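PDB 3SQZ: putative hydroxymethylglutaryl-CoA synthase from Streptococcus mutans, which binds coenzyme A and probably condenses acetyl-CoA with acetoacetyl-CoA to form hydroxymethylglutaryl-CoA, as enzymes of its thiolase-fold family do. Local coordinates for residues V296-E299 against A300-Y304; K356-K359 against E360-T364. All coordinates share one frame; numbering follows the deposited sequence.

Both contacts are local, between residues a few positions apart, and both lie in the C-terminal half of this thiolase-fold chain. Contact 1 comes first, in the last turns of helix 288-302, and runs into the link to helix 305-308. The chain then passes through helix 315-326 and the neighbouring sheet strands 335-342 and 346-354. Contact 2 follows, in the connection from strand 346-354 to helix 366-371. The two are in series and neither nests in nor crosses the other. The centres of contacts 1 and 2 are about 17 Å apart, and the two do not touch. Helix 315-326 is their common neighbour: Asn297 and Ser301 pack on Leu323, and Leu362 packs on Leu324.

Contact 1 of 2, residues V296-E299 against A300-Y304; sequences VNFE and ASILY
This is the C-terminal end of helix 288-302, where Phe298 and Ile302 pack one turn apart. Regular alpha-helical bonds run from Ala300 N to Val296 O (3.0 Å) and from Ser301 N to Asn297 O (3.0 Å). The next bond, from Ile302 N to Phe298 O, is weak.

Phe298 O has a second kind of partner. The hydroxyl of Ser301 gives it a hydrogen bond, with OG 2.7 Å from Phe298 O. The chi1 of Ser301 (80°) sets OG between its own N and carbonyl carbon, and from there OG folds back to the preceding turn. OG meets the carbonyl at a C=O...OG angle of 125°. The bond gives this buried hydroxyl an acceptor inside the helix.

Phe298 leans its ring alongside the helix. Ile302 lays CG2 over one face of the ring in a CH-pi contact, 4.1 Å from CG2 to the ring centroid. The other branch of Ile302 ends in CD1, which comes down on the same side near CE2, toward the rim. Leu275 and Ala274 of helix 271-279 also touch the ring, which meets that of Phe278. This joins the helix end to the segment carrying Lys272 and Lys276, both coenzyme A ligands. The ring itself is about 12 Å from the bound coenzyme A.

Glu299 bends at chi2, and its OE2 lies at the edge of the Phe298 ring, in plane. OE2 forms a salt bridge with Lys295. The other carboxylate oxygen, OE1 of Glu299, rests 3.9 Å from Ile302 CD1.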
loop_
_atom_site.group_PDB
_atom_site.type_symbol
_atom_site.label_atom_id
_atom_site.label_comp_id
_atom_site.label_asym_id
_atom_site.label_seq_id
_atom_site.Cartn_x
_atom_site.Cartn_y
_atom_site.Cartn_z
ATOM N N VAL A 296 8.524 -11.403 16.380
ATOM C CA VAL A 296 7.299 -10.824 16.914
ATOM C C VAL A 296 6.907 -9.583 16.112
ATOM O O VAL A 296 5.726 -9.364 15.819
ATOM C CB VAL A 296 7.459 -10.489 18.417
ATOM C CG1 VAL A 296 6.385 -9.527 18.882
ATOM C CG2 VAL A 296 7.444 -11.770 19.251
ATOM N N ASN A 297 7.893 -8.766 15.753
ATOM C CA ASN A 297 7.612 -7.576 14.956
ATOM C C ASN A 297 7.187 -7.924 13.536
ATOM O O ASN A 297 6.300 -7.270 12.974
ATOM C CB ASN A 297 8.778 -6.595 14.989
ATOM C CG ASN A 297 8.879 -5.871 16.318
ATOM O OD1 ASN A 297 9.921 -5.287 16.663
ATOM N ND2 ASN A 297 7.805 -5.920 17.084
ATOM N N PHE A 298 7.779 -8.964 12.962
ATOM C CA PHE A 298 7.305 -9.445 11.675
ATOM C C PHE A 298 5.819 -9.841 11.745
ATOM O O PHE A 298 5.003 -9.435 10.903
ATOM C CB PHE A 298 8.132 -10.614 11.142
ATOM C CG PHE A 298 7.543 -11.186 9.899
ATOM C CD1 PHE A 298 7.713 -10.534 8.685
ATOM C CD2 PHE A 298 6.722 -12.304 9.950
ATOM C CE1 PHE A 298 7.113 -11.011 7.537
ATOM C CE2 PHE A 298 6.118 -12.784 8.800
ATOM C CZ PHE A 298 6.317 -12.135 7.594
ATOM N N GLU A 299 5.460 -10.619 12.761
ATOM C CA GLU A 299 4.077 -11.046 12.926
ATOM C C GLU A 299 3.139 -9.847 13.104
ATOM O O GLU A 299 2.037 -9.832 12.558
ATOM C CB GLU A 299 3.960 -12.025 14.091
ATOM C CG GLU A 299 4.712 -13.328 13.851
ATOM C CD GLU A 299 4.144 -14.141 12.704
ATOM O OE1 GLU A 299 2.908 -14.136 12.513
ATOM O OE2 GLU A 299 4.938 -14.796 11.994
ATOM N N ALA A 300 3.578 -8.838 13.852
ATOM C CA ALA A 300 2.781 -7.625 14.011
ATOM C C ALA A 300 2.553 -6.949 12.660
ATOM O O ALA A 300 1.470 -6.437 12.390
ATOM C CB ALA A 300 3.464 -6.662 14.975
ATOM N N SER A 301 3.581 -6.945 11.815
ATOM C CA SER A 301 3.536 -6.232 10.544
ATOM C C SER A 301 2.578 -6.835 9.521
ATOM O O SER A 301 2.152 -6.136 8.603
ATOM C CB SER A 301 4.941 -6.083 9.942
ATOM O OG SER A 301 5.367 -7.261 9.278
ATOM N N ILE A 302 2.231 -8.116 9.667
ATOM C CA ILE A 302 1.353 -8.758 8.686
ATOM C C ILE A 302 -0.111 -8.840 9.115
ATOM O O ILE A 302 -0.955 -9.302 8.353
ATOM C CB ILE A 302 1.870 -10.162 8.273
ATOM C CG1 ILE A 302 1.801 -11.159 9.438
ATOM C CG2 ILE A 302 3.285 -10.063 7.707
ATOM C CD1 ILE A 302 2.208 -12.569 9.032
ATOM N N LEU A 303 -0.416 -8.368 10.319
ATOM C CA LEU A 303 -1.763 -8.502 10.865
ATOM C C LEU A 303 -2.837 -7.882 9.971
ATOM O O LEU A 303 -3.863 -8.499 9.712
ATOM C CB LEU A 303 -1.812 -7.858 12.241
ATOM C CG LEU A 303 -2.490 -8.524 13.433
ATOM C CD1 LEU A 303 -2.251 -10.024 13.474
ATOM C CD2 LEU A 303 -1.950 -7.876 14.692
ATOM N N TYR A 304 -2.614 -6.660 9.498
ATOM C CA TYR A 304 -3.638 -6.013 8.678
ATOM C C TYR A 304 -3.770 -6.678 7.312
ATOM O O TYR A 304 -4.880 -6.897 6.822
ATOM C CB TYR A 304 -3.382 -4.513 8.529
ATOM C CG TYR A 304 -3.462 -3.731 9.823
ATOM C CD1 TYR A 304 -4.095 -4.249 10.950
ATOM C CD2 TYR A 304 -2.898 -2.464 9.910
ATOM C CE1 TYR A 304 -4.156 -3.525 12.129
ATOM C CE2 TYR A 304 -2.955 -1.735 11.080
ATOM C CZ TYR A 304 -3.579 -2.272 12.188
ATOM O OH TYR A 304 -3.641 -1.568 13.364
#

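Contact 2 of 2, residues K356-K359 against E360-T364; sequences KGFK and EQLQT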
loop_
_atom_site.group_PDB
_atom_site.type_symbol
_atom_site.label_atom_id
_atom_site.label_comp_id
_atom_site.label_asym_id
_atom_site.label_seq_id
_atom_site.Cartn_x
_atom_site.Cartn_y
_atom_site.Cartn_z
ATOM N N LYS A 356 9.916 9.751 19.326
ATOM C CA LYS A 356 9.202 9.806 20.589
ATOM C C LYS A 356 7.811 10.408 20.388
ATOM O O LYS A 356 7.659 11.490 19.808
ATOM C CB LYS A 356 10.011 10.658 21.560
ATOM C CG LYS A 356 9.338 10.967 22.869
ATOM C CD LYS A 356 10.279 11.766 23.749
ATOM C CE LYS A 356 9.625 12.130 25.062
ATOM N NZ LYS A 356 10.638 12.723 25.972
ATOM N N GLY A 357 6.794 9.703 20.869
ATOM C CA GLY A 357 5.422 10.142 20.714
ATOM C C GLY A 357 4.698 9.591 19.498
ATOM O O GLY A 357 3.538 9.921 19.278
ATOM N N PHE A 358 5.353 8.741 18.709
ATOM C CA PHE A 358 4.732 8.227 17.490
ATOM C C PHE A 358 3.365 7.593 17.723
ATOM O O PHE A 358 2.488 7.673 16.860
ATOM C CB PHE A 358 5.673 7.266 16.737
ATOM C CG PHE A 358 5.854 5.904 17.387
ATOM C CD1 PHE A 358 5.062 4.833 16.998
ATOM C CD2 PHE A 358 6.832 5.692 18.359
ATOM C CE1 PHE A 358 5.229 3.573 17.562
ATOM C CE2 PHE A 358 7.003 4.436 18.929
ATOM C CZ PHE A 358 6.196 3.379 18.535
ATOM N N LYS A 359 3.178 6.960 18.876
ATOM C CA LYS A 359 1.920 6.278 19.147
ATOM C C LYS A 359 0.739 7.243 19.157
ATOM O O LYS A 359 -0.389 6.843 18.876
ATOM C CB LYS A 359 1.994 5.494 20.463
ATOM C CG LYS A 359 2.898 4.275 20.406
ATOM C CD LYS A 359 3.172 3.721 21.791
ATOM C CE LYS A 359 3.883 2.397 21.708
ATOM N NZ LYS A 359 4.431 1.981 23.028
ATOM N N GLU A 360 1.004 8.512 19.468
ATOM C CA GLU A 360 -0.035 9.544 19.495
ATOM C C GLU A 360 -0.651 9.788 18.124
ATOM O O GLU A 360 -1.729 10.372 18.025
ATOM C CB GLU A 360 0.532 10.868 20.027
ATOM C CG GLU A 360 1.114 10.797 21.429
ATOM C CD GLU A 360 1.864 12.063 21.831
ATOM O OE1 GLU A 360 2.071 12.949 20.972
ATOM O OE2 GLU A 360 2.251 12.172 23.012
ATOM N N GLN A 361 0.051 9.383 17.070
ATOM C CA GLN A 361 -0.430 9.610 15.711
ATOM C C GLN A 361 -1.154 8.397 15.148
ATOM O O GLN A 361 -1.639 8.441 14.023
ATOM C CB GLN A 361 0.729 9.995 14.784
ATOM C CG GLN A 361 1.490 11.242 15.196
ATOM C CD GLN A 361 0.582 12.402 15.560
ATOM O OE1 GLN A 361 0.789 13.056 16.583
ATOM N NE2 GLN A 361 -0.431 12.661 14.738
ATOM N N LEU A 362 -1.232 7.321 15.928
ATOM C CA LEU A 362 -1.763 6.050 15.434
ATOM C C LEU A 362 -3.202 5.838 15.875
ATOM O O LEU A 362 -3.764 6.636 16.627
ATOM C CB LEU A 362 -0.895 4.887 15.932
ATOM C CG LEU A 362 0.606 4.956 15.644
ATOM C CD1 LEU A 362 1.337 3.764 16.258
ATOM C CD2 LEU A 362 0.854 5.049 14.146
ATOM N N GLN A 363 -3.801 4.754 15.394
ATOM C CA GLN A 363 -5.131 4.340 15.833
ATOM C C GLN A 363 -5.044 2.987 16.507
ATOM O O GLN A 363 -4.185 2.175 16.162
ATOM C CB GLN A 363 -6.107 4.293 14.655
ATOM C CG GLN A 363 -6.363 5.656 14.027
ATOM C CD GLN A 363 -7.318 5.606 12.849
ATOM O OE1 GLN A 363 -7.884 4.564 12.542
ATOM N NE2 GLN A 363 -7.490 6.739 12.177
ATOM N N THR A 364 -5.932 2.748 17.465
ATOM C CA THR A 364 -5.941 1.494 18.210
ATOM C C THR A 364 -7.051 0.539 17.798
ATOM O O THR A 364 -7.012 -0.633 18.159
ATOM C CB THR A 364 -6.070 1.733 19.721
ATOM O OG1 THR A 364 -7.225 2.542 19.965
ATOM C CG2 THR A 364 -4.823 2.409 20.265
#
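This is a local surface contact in the connection between strand 346-354 and helix 366-371, away from the annotated sites. Phe358 and Leu362 pack on one side of a short 3-10 helix. Three successive backbone bonds form it, each reaching three residues back. They join Glu360 N to Gly357 O (2.9 Å), Gln361 N to Phe358 O (3.0 Å) and Leu362 N to Lys359 O (3.1 Å).

The side chain of Leu362 turns back over the helix. Its CD1 meets the Phe358 ring obliquely, with CD1 of Leu362 3.9 Å from CD1 of Phe358. The CG of Leu362 sits 3.5 Å from Phe358 O. The chi1 of Phe358 (73°) places its ring between its own N and carbonyl carbon, and CG of Lys359 lies over one face, offset toward the rim. Beyond the turn, Leu362 packs on Leu324 of helix 315-326.

On the other side, Glu360 lays CB and CG against Gly357 O, with CB 3.2 Å from that oxygen. Gly357 has positive phi (93°) and leads the chain into the turn. Three consecutive bonds from N-H to the carbonyl three residues back define a short 3-10 helix, here in the connection from strand to helix.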